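Local coordinates for Bse634I restriction endonuclease (Geobacillus stearothermophilus, PDB 1KNV), which is a tetrameric type II restriction endonuclease that probably cuts double-stranded DNA at RCCGGY sites with the help of divalent metal ions, at residues Thr20-Lys25 / Lys61-Pro66; Leu147-Gln152 / Asp288-Lys293. One frame throughout, in Å; residues are numbered along the deposited sequence.

Contact 1: residues Thr20-Lys25 / Lys61-Pro66; sequences TKIRIK and KGLAIP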
loop_
_atom_site.group_PDB
_atom_site.type_symbol
_atom_site.label_atom_id
_atom_site.label_comp_id
_atom_site.label_asym_id
_atom_site.label_seq_id
_atom_site.Cartn_x
_atom_site.Cartn_y
_atom_site.Cartn_z
ATOM N N THR B 20 -26.472 40.067 39.375
ATOM C CA THR B 20 -25.509 40.763 38.525
ATOM C C THR B 20 -24.193 39.997 38.415
ATOM O O THR B 20 -23.615 39.577 39.423
ATOM C CB THR B 20 -25.217 42.189 39.019
ATOM O OG1 THR B 20 -26.425 42.961 38.990
ATOM C CG2 THR B 20 -24.177 42.855 38.121
ATOM N N LYS B 21 -23.739 39.815 37.176
ATOM C CA LYS B 21 -22.503 39.098 36.888
ATOM C C LYS B 21 -21.506 39.962 36.123
ATOM O O LYS B 21 -21.872 40.978 35.529
ATOM C CB LYS B 21 -22.813 37.833 36.095
ATOM C CG LYS B 21 -23.652 36.825 36.853
ATOM C CD LYS B 21 -23.848 35.567 36.030
ATOM C CE LYS B 21 -24.512 34.456 36.829
ATOM N NZ LYS B 21 -24.467 33.159 36.080
ATOM N N ILE B 22 -20.242 39.549 36.140
ATOM C CA ILE B 22 -19.185 40.293 35.469
ATOM C C ILE B 22 -18.475 39.453 34.411
ATOM O O ILE B 22 -18.066 38.320 34.674
ATOM C CB ILE B 22 -18.127 40.783 36.487
ATOM C CG1 ILE B 22 -18.818 41.420 37.706
ATOM C CG2 ILE B 22 -17.178 41.763 35.813
ATOM C CD1 ILE B 22 -19.751 42.586 37.382
ATOM N N ARG B 23 -18.327 40.017 33.213
ATOM C CA ARG B 23 -17.648 39.323 32.120
ATOM C C ARG B 23 -16.472 40.156 31.620
ATOM O O ARG B 23 -16.573 41.375 31.503
ATOM C CB ARG B 23 -18.604 39.082 30.945
ATOM C CG ARG B 23 -19.016 40.360 30.233
ATOM C CD ARG B 23 -19.508 40.110 28.815
ATOM N NE ARG B 23 -20.955 40.263 28.682
ATOM C CZ ARG B 23 -21.839 39.301 28.930
ATOM N NH1 ARG B 23 -21.431 38.099 29.331
ATOM N NH2 ARG B 23 -23.136 39.541 28.772
ATOM N N ILE B 24 -15.355 39.505 31.331
ATOM C CA ILE B 24 -14.205 40.230 30.816
ATOM C C ILE B 24 -14.398 40.431 29.315
ATOM O O ILE B 24 -14.992 39.593 28.642
ATOM C CB ILE B 24 -12.901 39.456 31.039
ATOM C CG1 ILE B 24 -12.680 39.242 32.536
ATOM C CG2 ILE B 24 -11.735 40.205 30.404
ATOM C CD1 ILE B 24 -11.458 38.417 32.852
ATOM N N LYS B 25 -13.912 41.551 28.799
ATOM C CA LYS B 25 -14.019 41.848 27.375
ATOM C C LYS B 25 -12.581 41.877 26.855
ATOM O O LYS B 25 -11.962 42.939 26.773
ATOM C CB LYS B 25 -14.700 43.205 27.173
ATOM C CG LYS B 25 -16.063 43.316 27.841
ATOM C CD LYS B 25 -16.999 42.220 27.368
ATOM C CE LYS B 25 -17.324 42.386 25.898
ATOM N NZ LYS B 25 -17.931 43.717 25.658
ATOM N N LYS B 61 -13.403 49.786 39.818
ATOM C CA LYS B 61 -14.846 49.794 39.626
ATOM C C LYS B 61 -15.545 49.122 40.805
ATOM O O LYS B 61 -16.774 49.036 40.844
ATOM C CB LYS B 61 -15.208 49.059 38.329
ATOM C CG LYS B 61 -14.905 49.811 37.028
ATOM C CD LYS B 61 -15.178 48.908 35.820
ATOM C CE LYS B 61 -15.114 49.656 34.493
ATOM N NZ LYS B 61 -16.369 50.405 34.182
ATOM N N GLY B 62 -14.747 48.647 41.762
ATOM C CA GLY B 62 -15.277 47.974 42.939
ATOM C C GLY B 62 -16.199 46.817 42.598
ATOM O O GLY B 62 -17.204 46.587 43.276
ATOM N N LEU B 63 -15.845 46.076 41.554
ATOM C CA LEU B 63 -16.652 44.950 41.094
ATOM C C LEU B 63 -16.180 43.617 41.640
ATOM O O LEU B 63 -15.061 43.502 42.144
ATOM C CB LEU B 63 -16.631 44.896 39.565
ATOM C CG LEU B 63 -17.125 46.157 38.854
ATOM C CD1 LEU B 63 -16.948 45.997 37.355
ATOM C CD2 LEU B 63 -18.585 46.407 39.206
ATOM N N ALA B 64 -17.048 42.611 41.544
ATOM C CA ALA B 64 -16.705 41.269 41.995
ATOM C C ALA B 64 -15.525 40.845 41.126
ATOM O O ALA B 64 -15.504 41.122 39.930
ATOM C CB ALA B 64 -17.888 40.326 41.788
ATOM N N ILE B 65 -14.542 40.181 41.716
ATOM C CA ILE B 65 -13.369 39.768 40.956
ATOM C C ILE B 65 -13.548 38.445 40.199
ATOM O O ILE B 65 -13.966 37.435 40.777
ATOM C CB ILE B 65 -12.157 39.656 41.885
ATOM C CG1 ILE B 65 -11.957 40.980 42.620
ATOM C CG2 ILE B 65 -10.918 39.296 41.084
ATOM C CD1 ILE B 65 -10.938 40.914 43.741
ATOM N N PRO B 66 -13.241 38.442 38.885
ATOM C CA PRO B 66 -13.355 37.254 38.032
ATOM C C PRO B 66 -12.450 36.122 38.519
ATOM O O PRO B 66 -11.321 36.362 38.939
ATOM C CB PRO B 66 -12.939 37.780 36.660
ATOM C CG PRO B 66 -13.419 39.186 36.694
ATOM C CD PRO B 66 -12.957 39.632 38.063
#

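Contact 2: residues Leu147-Gln152 / Asp288-Lys293; sequences LLIIRQ and DQIIKK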
loop_
_atom_site.group_PDB
_atom_site.type_symbol
_atom_site.label_atom_id
_atom_site.label_comp_id
_atom_site.label_asym_id
_atom_site.label_seq_id
_atom_site.Cartn_x
_atom_site.Cartn_y
_atom_site.Cartn_z
ATOM N N LEU B 147 -3.092 26.711 13.805
ATOM C CA LEU B 147 -2.521 27.581 12.795
ATOM C C LEU B 147 -2.308 26.814 11.492
ATOM O O LEU B 147 -1.807 25.684 11.490
ATOM C CB LEU B 147 -1.184 28.085 13.319
ATOM C CG LEU B 147 -0.346 29.139 12.633
ATOM C CD1 LEU B 147 -1.211 30.359 12.565
ATOM C CD2 LEU B 147 0.951 29.390 13.405
ATOM N N LEU B 148 -2.729 27.415 10.383
ATOM C CA LEU B 148 -2.571 26.820 9.056
ATOM C C LEU B 148 -1.684 27.663 8.130
ATOM O O LEU B 148 -1.855 28.884 8.043
ATOM C CB LEU B 148 -3.908 26.701 8.341
ATOM C CG LEU B 148 -4.947 25.685 8.716
ATOM C CD1 LEU B 148 -6.057 25.724 7.664
ATOM C CD2 LEU B 148 -4.263 24.352 8.775
ATOM N N ILE B 149 -0.740 27.024 7.459
ATOM C CA ILE B 149 0.110 27.719 6.506
ATOM C C ILE B 149 -0.344 27.205 5.151
ATOM O O ILE B 149 -0.281 26.006 4.879
ATOM C CB ILE B 149 1.602 27.428 6.751
ATOM C CG1 ILE B 149 2.073 28.077 8.078
ATOM C CG2 ILE B 149 2.422 28.016 5.604
ATOM C CD1 ILE B 149 1.385 27.563 9.317
ATOM N N ILE B 150 -0.907 28.111 4.371
ATOM C CA ILE B 150 -1.451 27.797 3.057
ATOM C C ILE B 150 -0.672 28.512 1.963
ATOM O O ILE B 150 -0.197 29.626 2.163
ATOM C CB ILE B 150 -2.927 28.257 2.967
ATOM C CG1 ILE B 150 -3.780 27.448 3.942
ATOM C CG2 ILE B 150 -3.447 28.134 1.556
ATOM C CD1 ILE B 150 -5.116 28.039 4.187
ATOM N N ARG B 151 -0.491 27.857 0.832
ATOM C CA ARG B 151 0.225 28.474 -0.267
ATOM C C ARG B 151 -0.591 28.339 -1.550
ATOM O O ARG B 151 -0.679 27.261 -2.138
ATOM C CB ARG B 151 1.600 27.831 -0.466
ATOM C CG ARG B 151 2.445 28.575 -1.487
ATOM C CD ARG B 151 3.687 27.810 -1.836
ATOM N NE ARG B 151 4.497 28.578 -2.768
ATOM C CZ ARG B 151 5.720 28.225 -3.125
ATOM N NH1 ARG B 151 6.270 27.109 -2.627
ATOM N NH2 ARG B 151 6.405 28.993 -3.962
ATOM N N GLN B 152 -1.210 29.438 -1.966
ATOM C CA GLN B 152 -2.028 29.466 -3.173
ATOM C C GLN B 152 -2.180 30.938 -3.557
ATOM O O GLN B 152 -3.008 31.656 -3.006
ATOM C CB GLN B 152 -3.398 28.822 -2.899
ATOM C CG GLN B 152 -4.219 28.538 -4.155
ATOM C CD GLN B 152 -5.477 27.743 -3.861
ATOM O OE1 GLN B 152 -6.586 28.161 -4.189
ATOM N NE2 GLN B 152 -5.307 26.590 -3.239
ATOM N N ASP B 288 9.551 30.879 9.997
ATOM C CA ASP B 288 10.650 30.829 9.046
ATOM C C ASP B 288 11.030 29.388 8.783
ATOM O O ASP B 288 11.248 29.005 7.639
ATOM C CB ASP B 288 11.879 31.569 9.566
ATOM C CG ASP B 288 11.789 33.070 9.358
ATOM O OD1 ASP B 288 11.056 33.504 8.436
ATOM O OD2 ASP B 288 12.464 33.813 10.103
ATOM N N GLN B 289 11.107 28.587 9.840
ATOM C CA GLN B 289 11.485 27.190 9.679
ATOM C C GLN B 289 10.414 26.387 8.975
ATOM O O GLN B 289 10.705 25.413 8.286
ATOM C CB GLN B 289 11.776 26.528 11.023
ATOM C CG GLN B 289 12.314 25.116 10.825
ATOM C CD GLN B 289 12.519 24.350 12.116
ATOM O OE1 GLN B 289 13.144 24.851 13.058
ATOM N NE2 GLN B 289 12.008 23.116 12.162
ATOM N N ILE B 290 9.169 26.805 9.158
ATOM C CA ILE B 290 8.043 26.122 8.550
ATOM C C ILE B 290 7.893 26.435 7.065
ATOM O O ILE B 290 7.742 25.525 6.266
ATOM C CB ILE B 290 6.740 26.474 9.283
ATOM C CG1 ILE B 290 6.757 25.871 10.680
ATOM C CG2 ILE B 290 5.554 25.964 8.513
ATOM C CD1 ILE B 290 5.499 26.126 11.457
ATOM N N ILE B 291 7.944 27.708 6.694
ATOM C CA ILE B 291 7.781 28.085 5.293
ATOM C C ILE B 291 8.924 27.622 4.387
ATOM O O ILE B 291 8.695 27.197 3.250
ATOM C CB ILE B 291 7.575 29.628 5.129
ATOM C CG1 ILE B 291 6.115 30.011 5.410
ATOM C CG2 ILE B 291 7.901 30.059 3.713
ATOM C CD1 ILE B 291 5.713 29.956 6.840
ATOM N N LYS B 292 10.151 27.699 4.873
ATOM C CA LYS B 292 11.290 27.264 4.072
ATOM C C LYS B 292 12.574 27.647 4.781
ATOM O O LYS B 292 12.629 28.673 5.459
ATOM C CB LYS B 292 11.244 27.901 2.675
ATOM N N LYS B 293 13.605 26.821 4.619
ATOM C CA LYS B 293 14.894 27.067 5.258
ATOM C C LYS B 293 14.724 27.110 6.783
ATOM O O LYS B 293 13.625 26.738 7.255
ATOM C CB LYS B 293 15.499 28.384 4.744
ATOM O OXT LYS B 293 15.685 27.497 7.489
#

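Contact 1: residues Thr20-Lys25 / Lys61-Pro66
CG1 of Ile-22 lies 4.0 Å from the backbone O of Ala-64, a van der Waals touch of carbon on oxygen. No hydrogen bond joins residues 20-25 to residues 61-66, and the nearest pair of CA atoms, those of Ile-22 and Ala-64, stands 7.0 Å apart. On the strand side, Ile-22 carries most of the packing. With CG1 placed anti to the carbonyl carbon and beside the backbone N (chi1 -47°), its longer branch is aimed at the loop, and two groups there receive it. CG1 of Ile-22 comes to 4.3 Å from CB of Ala-64, while the terminal CD1 of Ile-22 meets one methyl of the Leu-63 fork, CD2, at 4.4 Å. The strand concerned belongs to a two-stranded antiparallel hairpin, 11-16 with 19-24, near the N terminus. Ile-22 presents one face of it to the connection between helices 43-60 and 68-93, whereas Lys-21 and Arg-23 start out away from the loop; Arg-23 forms a salt bridge with Glu-12 and a cation-pi contact with Tyr-14. A Schellman motif, with positive phi at Gly-62, ends the preceding helix just before Leu-63 and Ala-64 come up to the hairpin. One strand repeat further on, CB of Ile-24 leaves the backbone to one side of the loop, but the extended CG1-CD1 branch (chi2 177°) reaches over, and CD1 of Ile-24 touches CB of Pro-66 at 4.1 Å, the branch meeting the proline ring at a slant. Phe-71 of helix 68-93 touches both Ile-24 and Pro-66, so the apolar patch continues onto that helix, and Val-58 of helix 43-60 adjoins Leu-63 and Pro-66.

Contact 2: residues Leu147-Gln152 / Asp288-Lys293
Strand 147-151 faces the last turn of helix 281-291, the closest CA pair being Ile-149 and Ile-291 at 7.8 Å; the N of Lys-292 still bonds to the O of Asp-288 at 3.2 Å, after which Lys-292 turns extended and leaves the helix. Ile-149 is the residue on the strand side, and it uses both its branches. Its CG1 meets the CG2 methyl of Ile-290 at 4.1 Å, the two side chains set roughly perpendicular to each other. Its CG2 meets the terminal CD1 of Ile-291 at 4.0 Å, along a more slanted approach. In Ile-291, chi1 (-81°) sets CG1 anti to the carbonyl carbon and so brings the CG1-CD1 branch beside Ile-149. The strand is part of the central mixed sheet of this PDDEXK-clan nuclease, between strands 99-103 and 191-198. Ile-290 also touches Ala-193 and Val-195 of strand 191-198 and Phe-275 of strand 273-276, so the helix end packs across several strands of the sheet. Asp-146, just before the strand, and Leu-197 have been seen to bind calcium in this protein, though none is bound to this chain; the side chain of Ile-290 lies about 8 Å from that of Leu-197. Across the two segments no hydrogen bond forms, which implies that cohesion here comes from methyl and methylene packing around a buried isoleucine.

Overall arrangement
From the N terminus the chain builds the hairpin 11-16/19-24, runs through helices 26-33 and 43-60, and returns in the following loop, where contact 1 closes a largely helical excursion of 35 residues. Helix 68-93 and strand 99-103 come next, before strand 147-151 opens contact 2. That contact closes only at the C-terminal helix, 135 residues later, after strands 191-198, 235-240 and 273-276 have been laid into the central sheet. The two loops therefore follow in series, neither nested nor crossed. Their centres lie 41 Å apart on opposite sides of the chain's centre: contact 1 packs the peripheral hairpin against the interhelical loop, contact 2 joins chain end to sheet.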